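Local atomic coordinates of B-type flagellar hook-associated protein 2 (Pseudomonas aeruginosa, PDB entry 5FHY), a protein that caps the tip of the growing flagellar filament, promoting polymerisation of flagellin there and keeping exported subunits from leaking out unpolymerised. Residues A155-D160 and A164-K169; N187-V192 and V196-K201; V132-D137 and T143-L148; A55-A60 and S113-V118. All coordinates share one frame; numbering follows the deposited sequence.

The chain is a central fragment of the cap protein, without either end of the full-length molecule, and the four contacts fall in two regions of it. Interactions 1, 3 and 4 cluster on one side of the chain's centre, with centres 15 to 19 Å apart. Interaction 4 touches both others: Leu158 CD1 packs 3.9 Å from Arg116 NH1, and Leu148 CD1 lies 4.0 Å from Leu117 CD1. Interactions 1 and 4 also reach the same four-stranded sheet. Interaction 1 carries a sodium ligand, Ser159, and Arg116 NH1 of interaction 4 makes a weak hydrogen bond to the O of Ala163, the second ligand. Interaction 2 is a separate hairpin, its centre about 29 Å from that of interaction 1.

Interaction 1 (A155-D160 and A164-K169); sequences APKLSD and AGYVTK. With NA (sodium ion), chain E.
Two backbone hydrogen bonds tie Pro156 and Leu158 to Tyr166. Leu158 N donates to Tyr166 O over 2.6 Å in a nearly straight bond, 168° at the hydrogen, although the donor is tilted from the carbonyl plane. Tyr166 N returns the link to Pro156 O at 2.9 Å, this time in the carbonyl plane. Lys157, between the two bonded residues, has its CA directly over one face of the Tyr166 ring, 3.5 Å from the ring centroid, in a CH-pi contact. The opposite face is covered by Lys169 CD, so the ring is sandwiched between a backbone CH and a lysine chain, while Ala155 O sits in plane at its edge, 3.5 Å from CE2. Tyr166 reaches this place because its CG stands between the backbone N and the carbonyl carbon (chi1 65°). Together these bonds make a single beta bridge between a loop and the short strand 165-166, which borders a four-stranded antiparallel sheet beside strand 48-50. Val167 and Thr168 both face Lys48, a classic beta bulge at the corner where the chain turns. Gly165 packs close against the other backbone, Gly165 CA lying 3.2 Å from Pro156 O. Farther out, the side chains of Leu158 and Val167 run side by side, CD2 of the first 3.9 Å from CG2 of the second, and both residues pack on Asp178 of a second subunit. Just beyond, Ser159 O binds a sodium ion at 2.6 Å, with Ala163 O as the other protein ligand.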
loop_
_atom_site.group_PDB
_atom_site.type_symbol
_atom_site.label_atom_id
_atom_site.label_comp_id
_atom_site.label_asym_id
_atom_site.label_seq_id
_atom_site.Cartn_x
_atom_site.Cartn_y
_atom_site.Cartn_z
ATOM N N ALA B 155 0.460 56.387 -42.367
ATOM C CA ALA B 155 1.436 55.869 -41.413
ATOM C C ALA B 155 2.072 54.557 -41.870
ATOM O O ALA B 155 1.380 53.648 -42.326
ATOM C CB ALA B 155 0.788 55.693 -40.061
ATOM N N PRO B 156 3.400 54.449 -41.731
ATOM C CA PRO B 156 4.139 53.245 -42.118
ATOM C C PRO B 156 4.082 52.196 -41.016
ATOM O O PRO B 156 3.624 52.512 -39.924
ATOM C CB PRO B 156 5.561 53.762 -42.305
ATOM C CG PRO B 156 5.667 54.853 -41.287
ATOM C CD PRO B 156 4.300 55.495 -41.206
ATOM N N LYS B 157 4.540 50.976 -41.278
ATOM C CA LYS B 157 4.694 50.025 -40.189
ATOM C C LYS B 157 5.840 50.517 -39.318
ATOM O O LYS B 157 6.856 50.978 -39.829
ATOM C CB LYS B 157 4.960 48.604 -40.698
ATOM C CG LYS B 157 5.151 47.592 -39.567
ATOM C CD LYS B 157 5.100 46.145 -40.044
ATOM C CE LYS B 157 5.087 45.177 -38.860
ATOM N NZ LYS B 157 4.968 43.747 -39.271
ATOM N N LEU B 158 5.664 50.431 -38.005
ATOM C CA LEU B 158 6.634 50.975 -37.063
ATOM C C LEU B 158 8.010 50.347 -37.253
ATOM O O LEU B 158 8.140 49.131 -37.375
ATOM C CB LEU B 158 6.163 50.766 -35.618
ATOM C CG LEU B 158 7.063 51.342 -34.516
ATOM C CD1 LEU B 158 7.119 52.863 -34.598
ATOM C CD2 LEU B 158 6.636 50.870 -33.126
ATOM N N SER B 159 9.029 51.195 -37.298
ATOM C CA SER B 159 10.410 50.742 -37.282
ATOM C C SER B 159 11.156 51.584 -36.259
ATOM O O SER B 159 10.596 52.538 -35.715
ATOM C CB SER B 159 11.055 50.867 -38.662
ATOM O OG SER B 159 11.098 52.221 -39.080
ATOM N N ASP B 160 12.406 51.222 -35.983
ATOM C CA ASP B 160 13.193 51.927 -34.973
ATOM C C ASP B 160 13.390 53.396 -35.347
ATOM O O ASP B 160 13.521 53.731 -36.520
ATOM C CB ASP B 160 14.547 51.241 -34.762
ATOM C CG ASP B 160 15.337 51.857 -33.626
ATOM O OD1 ASP B 160 14.720 52.193 -32.593
ATOM O OD2 ASP B 160 16.572 51.998 -33.760
ATOM N N ALA B 164 6.655 57.919 -35.894
ATOM C CA ALA B 164 5.492 57.116 -35.552
ATOM C C ALA B 164 5.277 56.018 -36.580
ATOM O O ALA B 164 5.877 56.034 -37.655
ATOM C CB ALA B 164 4.254 57.994 -35.438
ATOM N N GLY B 165 4.426 55.059 -36.236
ATOM C CA GLY B 165 4.136 53.942 -37.113
ATOM C C GLY B 165 3.219 52.938 -36.446
ATOM O O GLY B 165 3.136 52.891 -35.221
ATOM N N TYR B 166 2.534 52.122 -37.241
ATOM C CA TYR B 166 1.633 51.126 -36.672
ATOM C C TYR B 166 2.411 49.866 -36.305
ATOM O O TYR B 166 3.420 49.545 -36.928
ATOM C CB TYR B 166 0.475 50.803 -37.634
ATOM C CG TYR B 166 0.878 50.146 -38.939
ATOM C CD1 TYR B 166 1.158 48.783 -39.002
ATOM C CD2 TYR B 166 0.932 50.882 -40.120
ATOM C CE1 TYR B 166 1.531 48.182 -40.191
ATOM C CE2 TYR B 166 1.291 50.286 -41.321
ATOM C CZ TYR B 166 1.586 48.935 -41.349
ATOM O OH TYR B 166 1.943 48.338 -42.537
ATOM N N VAL B 167 1.932 49.157 -35.287
ATOM C CA VAL B 167 2.517 47.882 -34.891
ATOM C C VAL B 167 1.738 46.741 -35.542
ATOM O O VAL B 167 2.319 45.808 -36.093
ATOM C CB VAL B 167 2.523 47.709 -33.357
ATOM C CG1 VAL B 167 3.020 46.319 -32.971
ATOM C CG2 VAL B 167 3.382 48.784 -32.706
ATOM N N THR B 168 0.414 46.825 -35.475
ATOM C CA THR B 168 -0.451 45.888 -36.180
ATOM C C THR B 168 -1.526 46.648 -36.941
ATOM O O THR B 168 -2.026 47.669 -36.465
ATOM C CB THR B 168 -1.135 44.898 -35.220
ATOM O OG1 THR B 168 -2.049 45.608 -34.377
ATOM C CG2 THR B 168 -0.114 44.181 -34.350
ATOM N N LYS B 169 -1.887 46.146 -38.117
ATOM C CA LYS B 169 -2.990 46.729 -38.871
ATOM C C LYS B 169 -4.275 46.014 -38.518
ATOM O O LYS B 169 -4.300 44.788 -38.465
ATOM C CB LYS B 169 -2.757 46.619 -40.381
ATOM C CG LYS B 169 -1.613 47.448 -40.920
ATOM C CD LYS B 169 -1.994 48.904 -41.128
ATOM C CE LYS B 169 -2.885 49.081 -42.348
ATOM N NZ LYS B 169 -2.954 50.505 -42.773
HETATM NA NA NA E . 10.100 55.055 -36.032
#

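Interaction 2 (N187-V192 and V196-K201); sequences NSVSDV and VSFDVK
A beta hairpin pairs Ser188, Val189 and Ser190 with Asp199, Phe198 and Ser197, the two short strands running antiparallel with 163° between their directions. Val189 and Phe198 form the hydrogen-bonded pair: Phe198 N donates to Val189 O at 3.3 Å, and the return bond from Val189 N to Phe198 O is weak. At the open end Val200 N binds Asn187 O more tightly, at 2.7 Å. Near the turn Asp191 N donates to Val196 O over 3.0 Å, and a water bridges that same carbonyl to Val192 N, so Val196 O receives two donors. On one face the hydroxyls of the non-hydrogen-bonded pair Ser190 and Ser197 share a hydrogen bond, OG to OG 3.0 Å. The other face is apolar: Val189 CG2 meets CE1 of the Phe198 ring obliquely at 3.6 Å, CG2 standing between the backbone N and the carbonyl carbon (chi1 -68° for CG1). Asp191 O is bound by Thr110 OG1 of a third subunit. Within the chain, strand 24-28 lies along the far side of strand 196-200 and touches Phe198 through Lys24 and Ser26, while Val189 and Val192 rest on Ile184 and Arg182 of strand 180-184.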
loop_
_atom_site.group_PDB
_atom_site.type_symbol
_atom_site.label_atom_id
_atom_site.label_comp_id
_atom_site.label_asym_id
_atom_site.label_seq_id
_atom_site.Cartn_x
_atom_site.Cartn_y
_atom_site.Cartn_z
ATOM N N ASN B 187 -12.147 36.665 -34.929
ATOM C CA ASN B 187 -11.681 35.285 -34.908
ATOM C C ASN B 187 -12.691 34.392 -34.205
ATOM O O ASN B 187 -12.485 33.186 -34.060
ATOM C CB ASN B 187 -10.312 35.191 -34.238
ATOM C CG ASN B 187 -9.234 35.892 -35.035
ATOM O OD1 ASN B 187 -9.189 35.787 -36.260
ATOM N ND2 ASN B 187 -8.362 36.617 -34.347
ATOM N N SER B 188 -13.786 35.006 -33.769
ATOM C CA SER B 188 -14.938 34.276 -33.268
ATOM C C SER B 188 -16.093 34.480 -34.236
ATOM O O SER B 188 -16.765 35.508 -34.194
ATOM C CB SER B 188 -15.328 34.757 -31.872
ATOM O OG SER B 188 -14.401 34.313 -30.900
ATOM N N VAL B 189 -16.331 33.503 -35.102
ATOM C CA VAL B 189 -17.356 33.652 -36.125
ATOM C C VAL B 189 -18.465 32.628 -35.968
ATOM O O VAL B 189 -18.255 31.553 -35.408
ATOM C CB VAL B 189 -16.761 33.536 -37.528
ATOM C CG1 VAL B 189 -15.878 34.730 -37.810
ATOM C CG2 VAL B 189 -15.988 32.235 -37.664
ATOM N N SER B 190 -19.645 32.967 -36.474
ATOM C CA SER B 190 -20.806 32.103 -36.339
ATOM C C SER B 190 -21.647 32.063 -37.606
ATOM O O SER B 190 -21.704 33.033 -38.361
ATOM C CB SER B 190 -21.676 32.564 -35.169
ATOM O OG SER B 190 -20.927 32.643 -33.969
ATOM N N ASP B 191 -22.299 30.925 -37.816
ATOM C CA ASP B 191 -23.200 30.703 -38.942
ATOM C C ASP B 191 -22.552 30.909 -40.321
ATOM O O ASP B 191 -23.241 31.223 -41.293
ATOM C CB ASP B 191 -24.428 31.613 -38.796
ATOM C CG ASP B 191 -25.256 31.281 -37.560
ATOM O OD1 ASP B 191 -24.871 30.354 -36.816
ATOM O OD2 ASP B 191 -26.288 31.948 -37.330
ATOM N N VAL B 192 -21.236 30.730 -40.405
ATOM C CA VAL B 192 -20.583 30.598 -41.703
ATOM C C VAL B 192 -21.057 29.265 -42.260
ATOM O O VAL B 192 -21.409 29.145 -43.433
ATOM C CB VAL B 192 -19.048 30.639 -41.610
ATOM C CG1 VAL B 192 -18.427 30.146 -42.914
ATOM C CG2 VAL B 192 -18.576 32.048 -41.290
ATOM N N VAL B 196 -23.350 26.511 -36.622
ATOM C CA VAL B 196 -22.033 26.178 -36.108
ATOM C C VAL B 196 -21.249 27.438 -35.793
ATOM O O VAL B 196 -21.181 28.364 -36.598
ATOM C CB VAL B 196 -21.232 25.322 -37.115
ATOM C CG1 VAL B 196 -19.801 25.096 -36.622
ATOM C CG2 VAL B 196 -21.940 23.997 -37.382
ATOM N N SER B 197 -20.650 27.461 -34.610
ATOM C CA SER B 197 -19.766 28.544 -34.222
ATOM C C SER B 197 -18.403 27.955 -33.918
ATOM O O SER B 197 -18.306 26.930 -33.248
ATOM C CB SER B 197 -20.305 29.292 -32.998
ATOM O OG SER B 197 -21.597 29.820 -33.231
ATOM N N PHE B 198 -17.344 28.601 -34.382
ATOM C CA PHE B 198 -16.022 28.199 -33.934
ATOM C C PHE B 198 -15.104 29.390 -33.751
ATOM O O PHE B 198 -15.202 30.389 -34.460
ATOM C CB PHE B 198 -15.386 27.189 -34.903
ATOM C CG PHE B 198 -15.578 27.512 -36.362
ATOM C CD1 PHE B 198 -14.834 28.505 -36.976
ATOM C CD2 PHE B 198 -16.474 26.788 -37.131
ATOM C CE1 PHE B 198 -15.002 28.787 -38.322
ATOM C CE2 PHE B 198 -16.642 27.066 -38.480
ATOM C CZ PHE B 198 -15.906 28.067 -39.073
ATOM N N ASP B 199 -14.191 29.259 -32.798
ATOM C CA ASP B 199 -13.226 30.303 -32.525
ATOM C C ASP B 199 -11.923 29.897 -33.192
ATOM O O ASP B 199 -11.269 28.946 -32.772
ATOM C CB ASP B 199 -13.037 30.490 -31.016
ATOM C CG ASP B 199 -14.277 31.049 -30.332
ATOM O OD1 ASP B 199 -14.331 32.271 -30.083
ATOM O OD2 ASP B 199 -15.189 30.255 -30.022
ATOM N N VAL B 200 -11.537 30.634 -34.225
ATOM C CA VAL B 200 -10.325 30.311 -34.958
ATOM C C VAL B 200 -9.135 30.815 -34.161
ATOM O O VAL B 200 -9.086 31.979 -33.768
ATOM C CB VAL B 200 -10.329 30.920 -36.368
ATOM C CG1 VAL B 200 -9.003 30.653 -37.054
ATOM C CG2 VAL B 200 -11.482 30.348 -37.183
ATOM N N LYS B 201 -8.177 29.927 -33.923
ATOM C CA LYS B 201 -7.075 30.222 -33.023
ATOM C C LYS B 201 -5.732 30.237 -33.739
ATOM O O LYS B 201 -4.777 30.844 -33.256
ATOM C CB LYS B 201 -7.035 29.191 -31.893
ATOM C CG LYS B 201 -8.376 28.933 -31.218
ATOM C CD LYS B 201 -8.254 27.859 -30.139
ATOM C CE LYS B 201 -7.219 28.228 -29.087
ATOM N NZ LYS B 201 -6.980 27.116 -28.118
HETATM O O HOH W 1 -19.763 29.673 -38.506
#

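Interaction 3 (V132-D137 and T143-L148); sequences VEVSDD and TSLSQL
An ST turn at Ser144 that runs into a short 3-10 segment brings Leu145 and Leu148 back against Val134 and Asp136 of strand 130-136. This strand borders a three-stranded antiparallel sheet, next to strand 65-71, and the chain that leaves it folds back over its side chains. Ser144 OG accepts a hydrogen bond from Ser146 N at 3.1 Å, which closes the turn. The same hydroxyl gives a weak hydrogen bond to Asp136 OD2, and Leu145 N sends a second weak bond to that oxygen, each 3.4 Å long. One carboxylate oxygen thus collects two loose donors from the loop. The other, OD1, is bound by Gly138 N just after the strand, an arrangement that should limit rotation of the group. With CG anti to the backbone N (chi1 -176°), Asp136 extends across Leu145, whose CB lies 3.5 Å from OD1.

The apolar part of the contact is centred on Val134. Its CG1 branch reaches the turn, 3.8 Å from Leu145 CG and 3.6 Å from Ser146 CA, while its CG2 branch faces the backbone and CB of Leu148. Leu145 CD2 comes alongside the strand to 3.7 Å from Ser135 O. The 3-10 segment is held by the bond from Leu148 N to Leu145 O, and Val132 is hydrogen-bonded through its backbone to Phe150, just past that segment. At that end the CG1 methyl of Val132 sits 3.1 Å from Leu148 O.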
loop_
_atom_site.group_PDB
_atom_site.type_symbol
_atom_site.label_atom_id
_atom_site.label_comp_id
_atom_site.label_asym_id
_atom_site.label_seq_id
_atom_site.Cartn_x
_atom_site.Cartn_y
_atom_site.Cartn_z
ATOM N N VAL B 132 -5.619 59.509 -34.705
ATOM C CA VAL B 132 -5.421 60.610 -33.773
ATOM C C VAL B 132 -5.349 61.942 -34.514
ATOM O O VAL B 132 -4.438 62.168 -35.314
ATOM C CB VAL B 132 -4.139 60.429 -32.941
ATOM C CG1 VAL B 132 -4.002 61.573 -31.940
ATOM C CG2 VAL B 132 -4.150 59.082 -32.222
ATOM N N GLU B 133 -6.325 62.809 -34.257
ATOM C CA GLU B 133 -6.349 64.157 -34.825
ATOM C C GLU B 133 -5.986 65.197 -33.760
ATOM O O GLU B 133 -6.461 65.119 -32.628
ATOM C CB GLU B 133 -7.729 64.461 -35.413
ATOM C CG GLU B 133 -7.978 63.842 -36.783
ATOM C CD GLU B 133 -9.452 63.809 -37.163
ATOM O OE1 GLU B 133 -10.296 63.565 -36.274
ATOM O OE2 GLU B 133 -9.766 64.018 -38.355
ATOM N N VAL B 134 -5.149 66.169 -34.120
ATOM C CA VAL B 134 -4.634 67.124 -33.140
ATOM C C VAL B 134 -4.832 68.582 -33.557
ATOM O O VAL B 134 -4.383 68.996 -34.626
ATOM C CB VAL B 134 -3.129 66.916 -32.886
ATOM C CG1 VAL B 134 -2.608 67.987 -31.927
ATOM C CG2 VAL B 134 -2.856 65.520 -32.341
ATOM N N SER B 135 -5.500 69.353 -32.705
ATOM C CA SER B 135 -5.550 70.805 -32.846
ATOM C C SER B 135 -4.629 71.431 -31.802
ATOM O O SER B 135 -4.888 71.338 -30.605
ATOM C CB SER B 135 -6.977 71.333 -32.688
ATOM O OG SER B 135 -7.784 70.986 -33.799
ATOM N N ASP B 136 -3.561 72.078 -32.255
ATOM C CA ASP B 136 -2.533 72.580 -31.346
ATOM C C ASP B 136 -2.589 74.095 -31.182
ATOM O O ASP B 136 -2.509 74.836 -32.161
ATOM C CB ASP B 136 -1.145 72.163 -31.847
ATOM C CG ASP B 136 -0.032 72.559 -30.894
ATOM O OD1 ASP B 136 -0.329 72.855 -29.720
ATOM O OD2 ASP B 136 1.141 72.576 -31.325
ATOM N N ASP B 137 -2.731 74.556 -29.942
ATOM C CA ASP B 137 -2.802 75.990 -29.672
ATOM C C ASP B 137 -1.455 76.663 -29.926
ATOM O O ASP B 137 -1.376 77.884 -30.040
ATOM C CB ASP B 137 -3.260 76.258 -28.235
ATOM C CG ASP B 137 -4.699 75.845 -27.995
ATOM O OD1 ASP B 137 -5.449 75.698 -28.983
ATOM O OD2 ASP B 137 -5.082 75.680 -26.819
ATOM N N THR B 143 6.915 71.180 -25.815
ATOM C CA THR B 143 6.831 70.314 -26.985
ATOM C C THR B 143 5.512 70.493 -27.721
ATOM O O THR B 143 4.483 70.780 -27.115
ATOM C CB THR B 143 6.970 68.827 -26.604
ATOM O OG1 THR B 143 6.022 68.503 -25.579
ATOM C CG2 THR B 143 8.373 68.521 -26.108
ATOM N N SER B 144 5.559 70.328 -29.037
ATOM C CA SER B 144 4.382 70.494 -29.874
ATOM C C SER B 144 3.349 69.420 -29.551
ATOM O O SER B 144 3.707 68.283 -29.258
ATOM C CB SER B 144 4.770 70.445 -31.352
ATOM O OG SER B 144 3.626 70.486 -32.182
ATOM N N LEU B 145 2.071 69.779 -29.600
ATOM C CA LEU B 145 1.011 68.800 -29.396
ATOM C C LEU B 145 0.723 68.105 -30.719
ATOM O O LEU B 145 0.188 66.997 -30.752
ATOM C CB LEU B 145 -0.255 69.462 -28.842
ATOM C CG LEU B 145 -1.388 68.538 -28.379
ATOM C CD1 LEU B 145 -1.075 67.940 -27.014
ATOM C CD2 LEU B 145 -2.715 69.283 -28.348
ATOM N N SER B 146 1.087 68.772 -31.809
ATOM C CA SER B 146 0.798 68.286 -33.155
ATOM C C SER B 146 1.548 67.003 -33.528
ATOM O O SER B 146 1.124 66.277 -34.430
ATOM C CB SER B 146 1.110 69.380 -34.176
ATOM O OG SER B 146 2.477 69.745 -34.121
ATOM N N GLN B 147 2.652 66.714 -32.845
ATOM C CA GLN B 147 3.453 65.544 -33.198
ATOM C C GLN B 147 2.847 64.257 -32.635
ATOM O O GLN B 147 3.429 63.181 -32.769
ATOM C CB GLN B 147 4.906 65.700 -32.727
ATOM C CG GLN B 147 5.101 65.892 -31.236
ATOM C CD GLN B 147 6.569 66.006 -30.855
ATOM O OE1 GLN B 147 7.451 65.596 -31.610
ATOM N NE2 GLN B 147 6.836 66.562 -29.678
ATOM N N LEU B 148 1.675 64.371 -32.015
ATOM C CA LEU B 148 0.952 63.194 -31.544
ATOM C C LEU B 148 -0.113 62.774 -32.549
ATOM O O LEU B 148 -0.898 61.864 -32.287
ATOM C CB LEU B 148 0.309 63.456 -30.181
ATOM C CG LEU B 148 1.227 63.652 -28.974
ATOM C CD1 LEU B 148 0.408 63.656 -27.694
ATOM C CD2 LEU B 148 2.306 62.578 -28.923
#

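Interaction 4 (A55-A60 and S113-V118); sequences ADPANA and SGSRLV
Ser113 opens the contact with its backbone carbonyl, whose O lies 4.1 Å from Ala55 CA. Gly114 follows opposite the same alanine, the two CA atoms 4.9 Å apart. Its backbone angles (phi 138°, psi -147°) would press a CB against the preceding carbonyl oxygen, so this conformation calls for glycine. Ser115 makes the closest approach. Ser115 CB and OG meet the CB-CG edge of the Pro57 ring, with OG 3.3 Å from CG and CB 3.6 Å from the proline CB. The hydroxyl is anti to the carbonyl carbon (chi1 -62°). Ser115 OG is hydrogen-bonded to Thr110 OG1 on the neighbouring strand, and meets Pro57 by van der Waals contact. The backbone of Ser115 is hydrogen-bonded to Ile54, the residue before Ala55. At Arg116 the side chain leaves on the other side of the strand, where its guanidinium group forms a salt bridge with Asp111 and a hydrogen bond with Gly161 O. No hydrogen bond joins the two segments, and the area buried between them is small, 153 Å². Pro57 is the second residue of a type I beta turn from Asp56 to Asn59. The arrangement is that of a proline-containing turn laid beside the strand 114-121 of a tight beta hairpin with strand 104-111, a hairpin that belongs to the flagellin hook IN motif.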
loop_
_atom_site.group_PDB
_atom_site.type_symbol
_atom_site.label_atom_id
_atom_site.label_comp_id
_atom_site.label_asym_id
_atom_site.label_seq_id
_atom_site.Cartn_x
_atom_site.Cartn_y
_atom_site.Cartn_z
ATOM N N ALA B 55 11.512 63.500 -27.036
ATOM C CA ALA B 55 12.849 63.676 -26.482
ATOM C C ALA B 55 12.773 64.345 -25.118
ATOM O O ALA B 55 11.991 65.274 -24.914
ATOM C CB ALA B 55 13.717 64.489 -27.429
ATOM N N ASP B 56 13.598 63.857 -24.194
ATOM C CA ASP B 56 13.606 64.317 -22.804
ATOM C C ASP B 56 12.193 64.297 -22.221
ATOM O O ASP B 56 11.636 65.349 -21.902
ATOM C CB ASP B 56 14.216 65.720 -22.696
ATOM C CG ASP B 56 14.497 66.130 -21.259
ATOM O OD1 ASP B 56 14.633 65.233 -20.402
ATOM O OD2 ASP B 56 14.589 67.348 -20.991
ATOM N N PRO B 57 11.602 63.100 -22.092
ATOM C CA PRO B 57 10.221 62.970 -21.619
ATOM C C PRO B 57 10.071 63.353 -20.148
ATOM O O PRO B 57 8.954 63.555 -19.674
ATOM C CB PRO B 57 9.915 61.490 -21.836
ATOM C CG PRO B 57 11.236 60.828 -21.715
ATOM C CD PRO B 57 12.218 61.779 -22.331
ATOM N N ALA B 58 11.191 63.445 -19.438
ATOM C CA ALA B 58 11.166 63.687 -17.999
ATOM C C ALA B 58 10.897 65.153 -17.681
ATOM O O ALA B 58 10.536 65.498 -16.557
ATOM C CB ALA B 58 12.475 63.243 -17.366
ATOM N N ASN B 59 11.082 66.015 -18.675
ATOM C CA ASN B 59 10.833 67.438 -18.500
ATOM C C ASN B 59 9.907 67.978 -19.577
ATOM O O ASN B 59 9.730 69.190 -19.704
ATOM C CB ASN B 59 12.146 68.223 -18.511
ATOM C CG ASN B 59 13.016 67.928 -17.305
ATOM O OD1 ASN B 59 12.517 67.721 -16.197
ATOM N ND2 ASN B 59 14.327 67.918 -17.511
ATOM N N ALA B 60 9.313 67.078 -20.351
ATOM C CA ALA B 60 8.483 67.496 -21.471
ATOM C C ALA B 60 7.041 67.753 -21.053
ATOM O O ALA B 60 6.418 66.941 -20.371
ATOM C CB ALA B 60 8.531 66.453 -22.584
ATOM N N SER B 113 14.990 56.670 -28.408
ATOM C CA SER B 113 14.527 57.929 -28.980
ATOM C C SER B 113 13.832 58.780 -27.925
ATOM O O SER B 113 13.672 59.990 -28.090
ATOM C CB SER B 113 13.569 57.671 -30.146
ATOM O OG SER B 113 14.181 56.898 -31.163
ATOM N N GLY B 114 13.406 58.132 -26.847
ATOM C CA GLY B 114 12.680 58.804 -25.788
ATOM C C GLY B 114 11.522 57.957 -25.298
ATOM O O GLY B 114 11.598 56.728 -25.281
ATOM N N SER B 115 10.451 58.624 -24.885
ATOM C CA SER B 115 9.225 57.945 -24.490
ATOM C C SER B 115 8.116 58.329 -25.465
ATOM O O SER B 115 8.118 59.429 -26.008
ATOM C CB SER B 115 8.833 58.299 -23.054
ATOM O OG SER B 115 9.816 57.876 -22.126
ATOM N N ARG B 116 7.177 57.422 -25.696
ATOM C CA ARG B 116 6.107 57.670 -26.657
ATOM C C ARG B 116 4.820 57.002 -26.209
ATOM O O ARG B 116 4.837 56.072 -25.402
ATOM C CB ARG B 116 6.500 57.157 -28.044
ATOM C CG ARG B 116 6.396 55.643 -28.208
ATOM C CD ARG B 116 6.852 55.218 -29.594
ATOM N NE ARG B 116 8.303 55.310 -29.707
ATOM C CZ ARG B 116 8.961 55.471 -30.848
ATOM N NH1 ARG B 116 8.300 55.564 -31.994
ATOM N NH2 ARG B 116 10.285 55.544 -30.838
ATOM N N LEU B 117 3.698 57.469 -26.741
ATOM C CA LEU B 117 2.417 56.866 -26.406
ATOM C C LEU B 117 2.150 55.683 -27.323
ATOM O O LEU B 117 2.346 55.772 -28.533
ATOM C CB LEU B 117 1.287 57.891 -26.511
ATOM C CG LEU B 117 1.230 58.957 -25.417
ATOM C CD1 LEU B 117 0.400 60.152 -25.865
ATOM C CD2 LEU B 117 0.693 58.372 -24.119
ATOM N N VAL B 118 1.713 54.572 -26.739
ATOM C CA VAL B 118 1.392 53.377 -27.510
ATOM C C VAL B 118 -0.074 53.043 -27.267
ATOM O O VAL B 118 -0.486 52.790 -26.133
ATOM C CB VAL B 118 2.297 52.181 -27.128
ATOM C CG1 VAL B 118 1.828 50.904 -27.823
ATOM C CG2 VAL B 118 3.750 52.479 -27.481
#